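Local coordinates for protein SG7.AF (Anopheles freeborni, PDB 6XL7) that inhibits the alternative pathway of host complement by blocking the activated C3-convertase C3bBb, and leaves the classical pathway unaffected, at residues 11-16 / 62-67; 36-41 / 103-107; 41-45 / 110-114. One frame throughout, in Å; residues are numbered along the deposited sequence.

Contact 1: 11-16 / 62-67; sequences TFRRID and MVTKVN. With SO4 (sulfate ion), chain B.
I15 and V63 bring the two backbones closest, with I15 CA 5.8 Å from V63 CA, where the end of helix 2-13 meets the middle of helix 56-77 in a four-helix bundle. The backbone nitrogens of R14 and I15 bond three residues back, to T11 O and F12 O, and by I15 the chain has left the helix. The interface is largely apolar, with no hydrogen bond between the segments, and includes a Met-aromatic contact. M62 CE lies over one face of the F12 ring, 3.8 Å from its centroid and 17° off the normal, displaced toward the CZ side; SD approaches more obliquely. The M62 chain leaves extended, CG anti to the backbone N, and turns only at its last torsion (chi3 77°), which swings the methyl back over the ring. T11 CG2 is pressed against V63 CG2 at 3.5 Å, tighter than ordinary carbon contact. Further along, I15 crosses V66 at about a right angle, its CG2 3.7 Å from V66 CG1. The N67 amide, in one of two modelled conformers, stands at 81° to the D16 carboxylate without bonding it, ND2 3.7 Å from D16 OD1. L37 touches F12 and V66; L41, I106 and T110 touch M62, and I106 also V66. On the outer side R13 and R14 hold a sulfate ion, probably from the crystallisation liquor. R14 NH1 bonds sulfate O2, in one of two modelled conformers. R13 grips it edge-on with two bonds, NH1 to O3 at 2.9 Å and, nearly straight, NH2 to O4 at 2.8 Å.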
loop_
_atom_site.group_PDB
_atom_site.type_symbol
_atom_site.label_atom_id
_atom_site.label_comp_id
_atom_site.label_asym_id
_atom_site.label_seq_id
_atom_site.Cartn_x
_atom_site.Cartn_y
_atom_site.Cartn_z
ATOM N N THR A 11 1.778 3.812 10.422
ATOM C CA THR A 11 2.573 3.117 9.416
ATOM C C THR A 11 2.184 3.546 8.003
ATOM O O THR A 11 3.055 3.725 7.143
ATOM C CB THR A 11 2.440 1.607 9.631
ATOM O OG1 THR A 11 3.268 1.227 10.738
ATOM C CG2 THR A 11 2.875 0.821 8.410
ATOM N N PHE A 12 0.886 3.732 7.733
ATOM C CA PHE A 12 0.484 4.181 6.402
ATOM C C PHE A 12 1.011 5.574 6.093
ATOM O O PHE A 12 1.325 5.872 4.932
ATOM C CB PHE A 12 -1.041 4.113 6.218
ATOM C CG PHE A 12 -1.542 2.752 5.828
ATOM C CD1 PHE A 12 -1.515 2.352 4.502
ATOM C CD2 PHE A 12 -2.008 1.864 6.780
ATOM C CE1 PHE A 12 -1.943 1.088 4.139
ATOM C CE2 PHE A 12 -2.453 0.595 6.420
ATOM C CZ PHE A 12 -2.406 0.205 5.098
ATOM N N ARG A 13 1.121 6.440 7.107
ATOM C CA ARG A 13 1.713 7.759 6.901
ATOM C C ARG A 13 3.121 7.650 6.331
ATOM O O ARG A 13 3.566 8.540 5.598
ATOM C CB ARG A 13 1.702 8.544 8.217
ATOM C CG ARG A 13 2.440 9.868 8.159
ATOM C CD ARG A 13 2.180 10.720 9.393
ATOM N NE ARG A 13 2.381 10.010 10.653
ATOM C CZ ARG A 13 3.571 9.775 11.198
ATOM N NH1 ARG A 13 4.678 10.164 10.564
ATOM N NH2 ARG A 13 3.657 9.142 12.361
ATOM N N ARG A 14 3.825 6.557 6.628
ATOM C CA ARG A 14 5.175 6.358 6.119
ATOM C C ARG A 14 5.203 5.901 4.662
ATOM O O ARG A 14 6.283 5.887 4.060
ATOM C CB ARG A 14 5.947 5.403 7.043
ATOM C CG ARG A 14 6.300 6.027 8.398
ATOM C CD ARG A 14 6.347 5.003 9.536
ATOM N NE ARG A 14 6.805 5.588 10.796
ATOM C CZ ARG A 14 6.882 4.925 11.946
ATOM N NH1 ARG A 14 7.320 5.538 13.038
ATOM N NH2 ARG A 14 6.520 3.650 12.007
ATOM N N ILE A 15 4.056 5.537 4.092
ATOM C CA ILE A 15 3.934 5.230 2.660
ATOM C C ILE A 15 3.671 6.564 1.982
ATOM O O ILE A 15 2.532 7.024 1.883
ATOM C CB ILE A 15 2.829 4.216 2.383
ATOM C CG1 ILE A 15 3.205 2.846 2.952
ATOM C CG2 ILE A 15 2.563 4.100 0.879
ATOM C CD1 ILE A 15 2.067 1.840 2.950
ATOM N N ASP A 16 4.738 7.196 1.510
ATOM C CA ASP A 16 4.632 8.537 0.964
ATOM C C ASP A 16 4.327 8.498 -0.526
ATOM O O ASP A 16 4.588 7.512 -1.219
ATOM C CB ASP A 16 5.916 9.322 1.213
ATOM C CG ASP A 16 7.133 8.645 0.624
ATOM O OD1 ASP A 16 7.063 7.428 0.346
ATOM O OD2 ASP A 16 8.163 9.327 0.446
ATOM N N MET A 62 5.687 -3.975 5.383
ATOM C CA MET A 62 4.607 -3.496 4.535
ATOM C C MET A 62 4.983 -2.184 3.867
ATOM O O MET A 62 4.715 -1.986 2.677
ATOM C CB MET A 62 3.331 -3.319 5.346
ATOM C CG MET A 62 2.162 -2.950 4.462
ATOM S SD MET A 62 0.651 -2.504 5.322
ATOM C CE MET A 62 1.052 -0.844 5.846
ATOM N N VAL A 63 5.626 -1.282 4.607
ATOM C CA VAL A 63 5.991 0.017 4.050
ATOM C C VAL A 63 6.957 -0.147 2.881
ATOM O O VAL A 63 6.749 0.423 1.804
ATOM C CB VAL A 63 6.567 0.931 5.146
ATOM C CG1 VAL A 63 7.117 2.209 4.554
ATOM C CG2 VAL A 63 5.498 1.235 6.188
ATOM N N THR A 64 8.036 -0.912 3.071
ATOM C CA THR A 64 9.017 -1.031 1.990
ATOM C C THR A 64 8.430 -1.769 0.797
ATOM O O THR A 64 8.665 -1.373 -0.350
ATOM C CB THR A 64 10.307 -1.701 2.465
ATOM O OG1 THR A 64 10.023 -3.035 2.905
ATOM C CG2 THR A 64 10.957 -0.912 3.593
ATOM N N LYS A 65 7.639 -2.816 1.041
ATOM C CA LYS A 65 7.048 -3.561 -0.065
ATOM C C LYS A 65 6.121 -2.678 -0.885
ATOM O O LYS A 65 6.165 -2.695 -2.123
ATOM C CB LYS A 65 6.305 -4.796 0.444
ATOM C CG LYS A 65 7.213 -5.908 0.948
ATOM C CD LYS A 65 6.395 -7.039 1.564
ATOM C CE LYS A 65 7.286 -8.209 1.950
ATOM N NZ LYS A 65 6.502 -9.350 2.512
ATOM N N VAL A 66 5.292 -1.877 -0.217
ATOM C CA VAL A 66 4.379 -0.987 -0.932
ATOM C C VAL A 66 5.161 0.058 -1.702
ATOM O O VAL A 66 4.851 0.360 -2.865
ATOM C CB VAL A 66 3.374 -0.340 0.036
ATOM C CG1 VAL A 66 2.582 0.757 -0.696
ATOM C CG2 VAL A 66 2.449 -1.383 0.582
ATOM N N ASN A 67 6.206 0.615 -1.095
ATOM C CA ASN A 67 6.947 1.626 -1.811
ATOM C C ASN A 67 7.589 1.059 -3.081
ATOM O O ASN A 67 7.544 1.713 -4.129
ATOM C CB ASN A 67 7.860 2.419 -0.870
ATOM C CG ASN A 67 7.047 3.312 0.099
ATOM O OD1 ASN A 67 7.322 3.379 1.303
ATOM N ND2 ASN A 67 6.024 3.980 -0.434
HETATM S S SO4 B . 7.381 9.072 13.034
HETATM O O1 SO4 B . 7.819 10.387 13.493
HETATM O O2 SO4 B . 8.387 8.076 13.391
HETATM O O3 SO4 B . 7.216 9.086 11.585
HETATM O O4 SO4 B . 6.113 8.736 13.680
#

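Contact 2: 36-41 / 103-107; sequences QLREPL and LGEIR
Q36 and R107 join helix 23-46 to helix 89-113, whose local axes approach to 9.3 Å at a crossing angle of -32°. The packing is knobs-into-holes: R107 enters a hole formed by Q36, L37, P40 and L41. The tight part lies on the inner side. There L37 CD2 sits 3.6 Å from R107 CA and also touches the CB of that arginine, while L37 CD1 meets L103 CD2 at about a right angle between the side chains. V66 of helix 56-77 and F12 of helix 2-13 cover L37 from beyond. Next to this layer, Q36 CB packs on L103 CB at 3.7 Å, and P40 CG rests on R107 CD at 3.6 Å.

The other side is polar and hydrated. R107 starts with CG anti to its backbone N, then bends at chi3, which carries the guanidinium back over the Q36 end of the hole. Its NH1 gives two bonds, to Q36 O at 2.8 Å (154°) and to Q36 OE1 at 3.0 Å (163°). Both acceptors lie near the guanidinium plane. The first bond uses a lone pair in the carbonyl plane; in the second the donor stands well above the plane of the amide. A water bridges R107 NH2, 2.7 Å away, and Q36 OE1, to which it donates, while G104 O lies over the guanidinium centre. P40 has no N-H with which to close the helical bond to Q36 O, and the helix is kinked there. The arginine thus satisfies a backbone carbonyl left over by the proline, and the NH1 fork ties main chain and side chain of Q36 to one charged group, which probably polarises both acceptors.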
loop_
_atom_site.group_PDB
_atom_site.type_symbol
_atom_site.label_atom_id
_atom_site.label_comp_id
_atom_site.label_asym_id
_atom_site.label_seq_id
_atom_site.Cartn_x
_atom_site.Cartn_y
_atom_site.Cartn_z
ATOM N N GLN A 36 -6.767 -1.709 -1.415
ATOM C CA GLN A 36 -6.156 -3.016 -1.239
ATOM C C GLN A 36 -5.548 -3.215 0.142
ATOM O O GLN A 36 -5.377 -4.369 0.568
ATOM C CB GLN A 36 -5.073 -3.248 -2.299
ATOM C CG GLN A 36 -5.594 -3.335 -3.733
ATOM C CD GLN A 36 -6.314 -4.635 -4.014
ATOM O OE1 GLN A 36 -5.960 -5.690 -3.480
ATOM N NE2 GLN A 36 -7.328 -4.568 -4.864
ATOM N N LEU A 37 -5.227 -2.130 0.852
ATOM C CA LEU A 37 -4.489 -2.236 2.108
ATOM C C LEU A 37 -5.136 -1.483 3.266
ATOM O O LEU A 37 -5.451 -2.095 4.297
ATOM C CB LEU A 37 -3.040 -1.781 1.902
ATOM C CG LEU A 37 -2.188 -2.765 1.093
ATOM C CD1 LEU A 37 -0.944 -2.079 0.590
ATOM C CD2 LEU A 37 -1.816 -3.961 1.957
ATOM N N ARG A 38 -5.346 -0.170 3.128
ATOM C CA ARG A 38 -5.760 0.617 4.283
ATOM C C ARG A 38 -7.134 0.183 4.790
ATOM O O ARG A 38 -7.310 -0.055 5.989
ATOM C CB ARG A 38 -5.715 2.114 3.969
ATOM C CG ARG A 38 -5.744 2.985 5.219
ATOM C CD ARG A 38 -5.735 4.476 4.899
ATOM N NE ARG A 38 -4.441 4.944 4.408
ATOM C CZ ARG A 38 -4.148 5.120 3.124
ATOM N NH1 ARG A 38 -5.059 4.861 2.202
ATOM N NH2 ARG A 38 -2.948 5.550 2.753
ATOM N N GLU A 39 -8.110 0.058 3.891
ATOM C CA GLU A 39 -9.441 -0.354 4.349
ATOM C C GLU A 39 -9.463 -1.760 4.938
ATOM O O GLU A 39 -9.905 -1.913 6.090
ATOM C CB GLU A 39 -10.508 -0.124 3.268
ATOM C CG GLU A 39 -11.848 -0.720 3.653
ATOM C CD GLU A 39 -12.935 -0.492 2.621
ATOM O OE1 GLU A 39 -12.617 -0.071 1.489
ATOM O OE2 GLU A 39 -14.114 -0.744 2.955
ATOM N N PRO A 40 -8.991 -2.810 4.257
ATOM C CA PRO A 40 -9.082 -4.145 4.871
ATOM C C PRO A 40 -8.237 -4.306 6.122
ATOM O O PRO A 40 -8.679 -4.967 7.067
ATOM C CB PRO A 40 -8.667 -5.102 3.743
ATOM C CG PRO A 40 -7.991 -4.260 2.745
ATOM C CD PRO A 40 -8.581 -2.885 2.844
ATOM N N LEU A 41 -7.053 -3.698 6.184
ATOM C CA LEU A 41 -6.230 -3.905 7.373
ATOM C C LEU A 41 -6.755 -3.128 8.578
ATOM O O LEU A 41 -6.666 -3.617 9.711
ATOM C CB LEU A 41 -4.759 -3.593 7.099
ATOM C CG LEU A 41 -4.048 -4.528 6.120
ATOM C CD1 LEU A 41 -2.633 -4.022 5.879
ATOM C CD2 LEU A 41 -4.031 -5.965 6.631
ATOM N N LEU A 103 -0.370 -5.237 -4.564
ATOM C CA LEU A 103 -0.785 -4.712 -3.263
ATOM C C LEU A 103 -1.625 -5.736 -2.520
ATOM O O LEU A 103 -1.504 -5.878 -1.297
ATOM C CB LEU A 103 -1.568 -3.411 -3.427
ATOM C CG LEU A 103 -0.794 -2.206 -3.968
ATOM C CD1 LEU A 103 -1.723 -1.011 -4.084
ATOM C CD2 LEU A 103 0.423 -1.859 -3.110
ATOM N N GLY A 104 -2.478 -6.462 -3.240
ATOM C CA GLY A 104 -3.282 -7.489 -2.603
ATOM C C GLY A 104 -2.440 -8.597 -2.004
ATOM O O GLY A 104 -2.767 -9.134 -0.939
ATOM N N GLU A 105 -1.346 -8.953 -2.672
ATOM C CA GLU A 105 -0.441 -9.958 -2.126
ATOM C C GLU A 105 0.231 -9.444 -0.861
ATOM O O GLU A 105 0.380 -10.190 0.116
ATOM C CB GLU A 105 0.589 -10.366 -3.179
ATOM C CG GLU A 105 -0.035 -11.050 -4.382
ATOM C CD GLU A 105 0.968 -11.343 -5.486
ATOM O OE1 GLU A 105 0.598 -12.039 -6.454
ATOM O OE2 GLU A 105 2.120 -10.879 -5.378
ATOM N N ILE A 106 0.610 -8.166 -0.851
ATOM C CA ILE A 106 1.152 -7.556 0.361
ATOM C C ILE A 106 0.133 -7.615 1.492
ATOM O O ILE A 106 0.489 -7.873 2.648
ATOM C CB ILE A 106 1.645 -6.123 0.085
ATOM C CG1 ILE A 106 2.872 -6.141 -0.839
ATOM C CG2 ILE A 106 1.972 -5.414 1.396
ATOM C CD1 ILE A 106 3.163 -4.781 -1.461
ATOM N N ARG A 107 -1.151 -7.398 1.183
ATOM C CA ARG A 107 -2.178 -7.493 2.218
ATOM C C ARG A 107 -2.168 -8.869 2.868
ATOM O O ARG A 107 -2.157 -8.985 4.100
ATOM C CB ARG A 107 -3.566 -7.192 1.634
ATOM C CG ARG A 107 -4.702 -7.338 2.671
ATOM C CD ARG A 107 -6.105 -7.264 2.065
ATOM N NE ARG A 107 -6.320 -8.256 1.011
ATOM C CZ ARG A 107 -6.384 -7.968 -0.287
ATOM N NH1 ARG A 107 -6.257 -6.711 -0.701
ATOM N NH2 ARG A 107 -6.579 -8.940 -1.172
HETATM O O HOH W 1 -7.074 -8.554 -3.808
#

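Contact 3: 41-45 / 110-114; sequences LTKKV and TEKCL
L41 and K44 of helix 23-46 bury the most surface here, against E111 and L114, near the C-terminal part of helix 89-113. L41 spreads its two methyls over different neighbours: CD2 meets E111 CG at 3.6 Å, and CD1 touches T110 CG2 at 4.0 Å, the side chains at about a right angle. K44 leaves its helix with CG anti to the backbone N; the extended chain, bent only at chi4, lays its methylenes obliquely across those of E111, with CD 3.7 Å from E111 CG and CE equally close to E111 CB. The opposite charges do not meet: K44 NZ remains 5.1 Å from E111 OE1, and the contact is therefore aliphatic, with no hydrogen bond between the segments. This is one end of the up-and-down four-helix bundle, where the C113-C58 disulfide links helix 89-113 to helix 56-77. L8 of helix 2-13 and M62 of helix 56-77 also touch L41. The T110 hydroxyl turns back to its own helix and bonds I106 O, leaving CG2 for L41. L114 points toward 41-45 and also touches L59 of helix 56-77; its CD1 reaches V45 CG1 at 3.7 Å, the two side chains crossing at about a right angle.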
loop_
_atom_site.group_PDB
_atom_site.type_symbol
_atom_site.label_atom_id
_atom_site.label_comp_id
_atom_site.label_asym_id
_atom_site.label_seq_id
_atom_site.Cartn_x
_atom_site.Cartn_y
_atom_site.Cartn_z
ATOM N N LEU A 41 -7.053 -3.698 6.184
ATOM C CA LEU A 41 -6.230 -3.905 7.373
ATOM C C LEU A 41 -6.755 -3.128 8.578
ATOM O O LEU A 41 -6.666 -3.617 9.711
ATOM C CB LEU A 41 -4.759 -3.593 7.099
ATOM C CG LEU A 41 -4.048 -4.528 6.120
ATOM C CD1 LEU A 41 -2.633 -4.022 5.879
ATOM C CD2 LEU A 41 -4.031 -5.965 6.631
ATOM N N THR A 42 -7.289 -1.928 8.357
ATOM C CA THR A 42 -7.919 -1.200 9.448
ATOM C C THR A 42 -9.077 -1.998 10.025
ATOM O O THR A 42 -9.207 -2.128 11.247
ATOM C CB THR A 42 -8.395 0.161 8.955
ATOM O OG1 THR A 42 -7.262 0.944 8.573
ATOM C CG2 THR A 42 -9.147 0.883 10.049
ATOM N N LYS A 43 -9.930 -2.544 9.152
ATOM C CA LYS A 43 -11.053 -3.356 9.613
ATOM C C LYS A 43 -10.569 -4.544 10.432
ATOM O O LYS A 43 -11.190 -4.910 11.438
ATOM C CB LYS A 43 -11.854 -3.879 8.424
ATOM C CG LYS A 43 -12.575 -2.868 7.574
ATOM C CD LYS A 43 -13.440 -3.639 6.576
ATOM C CE LYS A 43 -14.012 -2.763 5.494
ATOM N NZ LYS A 43 -14.970 -3.521 4.639
ATOM N N LYS A 44 -9.463 -5.159 10.017
ATOM C CA LYS A 44 -8.942 -6.321 10.728
ATOM C C LYS A 44 -8.506 -5.952 12.141
ATOM O O LYS A 44 -8.902 -6.603 13.120
ATOM C CB LYS A 44 -7.775 -6.899 9.932
ATOM C CG LYS A 44 -7.148 -8.163 10.496
ATOM C CD LYS A 44 -6.114 -8.687 9.496
ATOM C CE LYS A 44 -5.367 -9.923 9.990
ATOM N NZ LYS A 44 -6.226 -11.137 10.039
ATOM N N VAL A 45 -7.686 -4.907 12.273
ATOM C CA VAL A 45 -7.115 -4.594 13.580
ATOM C C VAL A 45 -8.124 -3.954 14.510
ATOM O O VAL A 45 -7.929 -3.985 15.730
ATOM C CB VAL A 45 -5.833 -3.747 13.492
ATOM C CG1 VAL A 45 -4.831 -4.383 12.541
ATOM C CG2 VAL A 45 -6.145 -2.283 13.117
ATOM N N THR A 110 0.978 -9.344 5.020
ATOM C CA THR A 110 0.919 -8.528 6.229
ATOM C C THR A 110 -0.062 -9.109 7.238
ATOM O O THR A 110 0.224 -9.140 8.442
ATOM C CB THR A 110 0.547 -7.092 5.855
ATOM O OG1 THR A 110 1.521 -6.583 4.931
ATOM C CG2 THR A 110 0.491 -6.182 7.090
ATOM N N GLU A 111 -1.211 -9.597 6.769
ATOM C CA GLU A 111 -2.186 -10.187 7.684
ATOM C C GLU A 111 -1.574 -11.332 8.472
ATOM O O GLU A 111 -1.878 -11.511 9.661
ATOM C CB GLU A 111 -3.411 -10.675 6.909
ATOM C CG GLU A 111 -4.286 -9.556 6.403
ATOM C CD GLU A 111 -5.392 -10.037 5.484
ATOM O OE1 GLU A 111 -6.383 -9.291 5.316
ATOM O OE2 GLU A 111 -5.275 -11.152 4.927
ATOM N N LYS A 112 -0.710 -12.122 7.832
ATOM C CA LYS A 112 -0.118 -13.276 8.503
ATOM C C LYS A 112 0.836 -12.875 9.626
ATOM O O LYS A 112 1.001 -13.632 10.590
ATOM C CB LYS A 112 0.605 -14.172 7.494
ATOM C CG LYS A 112 -0.309 -14.930 6.538
ATOM C CD LYS A 112 0.510 -15.781 5.574
ATOM C CE LYS A 112 -0.376 -16.661 4.703
ATOM N NZ LYS A 112 -1.302 -15.856 3.857
ATOM N N CYS A 113 1.475 -11.710 9.530
ATOM C CA CYS A 113 2.509 -11.327 10.487
ATOM C C CYS A 113 2.094 -10.212 11.434
ATOM O O CYS A 113 2.910 -9.793 12.262
ATOM C CB CYS A 113 3.826 -10.948 9.775
ATOM S SG CYS A 113 3.823 -9.571 8.533
ATOM N N LEU A 114 0.848 -9.740 11.355
ATOM C CA LEU A 114 0.483 -8.476 11.990
ATOM C C LEU A 114 0.615 -8.521 13.511
ATOM O O LEU A 114 1.084 -7.552 14.118
ATOM C CB LEU A 114 -0.939 -8.081 11.598
ATOM C CG LEU A 114 -1.123 -6.861 10.704
ATOM C CD1 LEU A 114 -2.608 -6.560 10.589
ATOM C CD2 LEU A 114 -0.356 -5.660 11.234
#

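Contact 1 pairs the first and third helices, 2-13 and 56-77, while contacts 2 and 3 both pair the second and fourth, 23-46 and 89-113. The segments alternate along the chain, so the two pairings interlock. Centres of contacts 1 and 2 lie about 11 Å apart, those of 2 and 3 about 8 Å, and those of 1 and 3 about 14 Å. Contacts 2 and 3 are successive layers sharing L41, with contact 3 farther from the chain centre. The pairings meet inside the bundle: V66 CG2 touches L37 CD1 at 3.5 Å, and M62 SD touches L41 CD1 at 3.7 Å. This is consistent with an apolar interior shared among the four helices of this single-chain inhibitor.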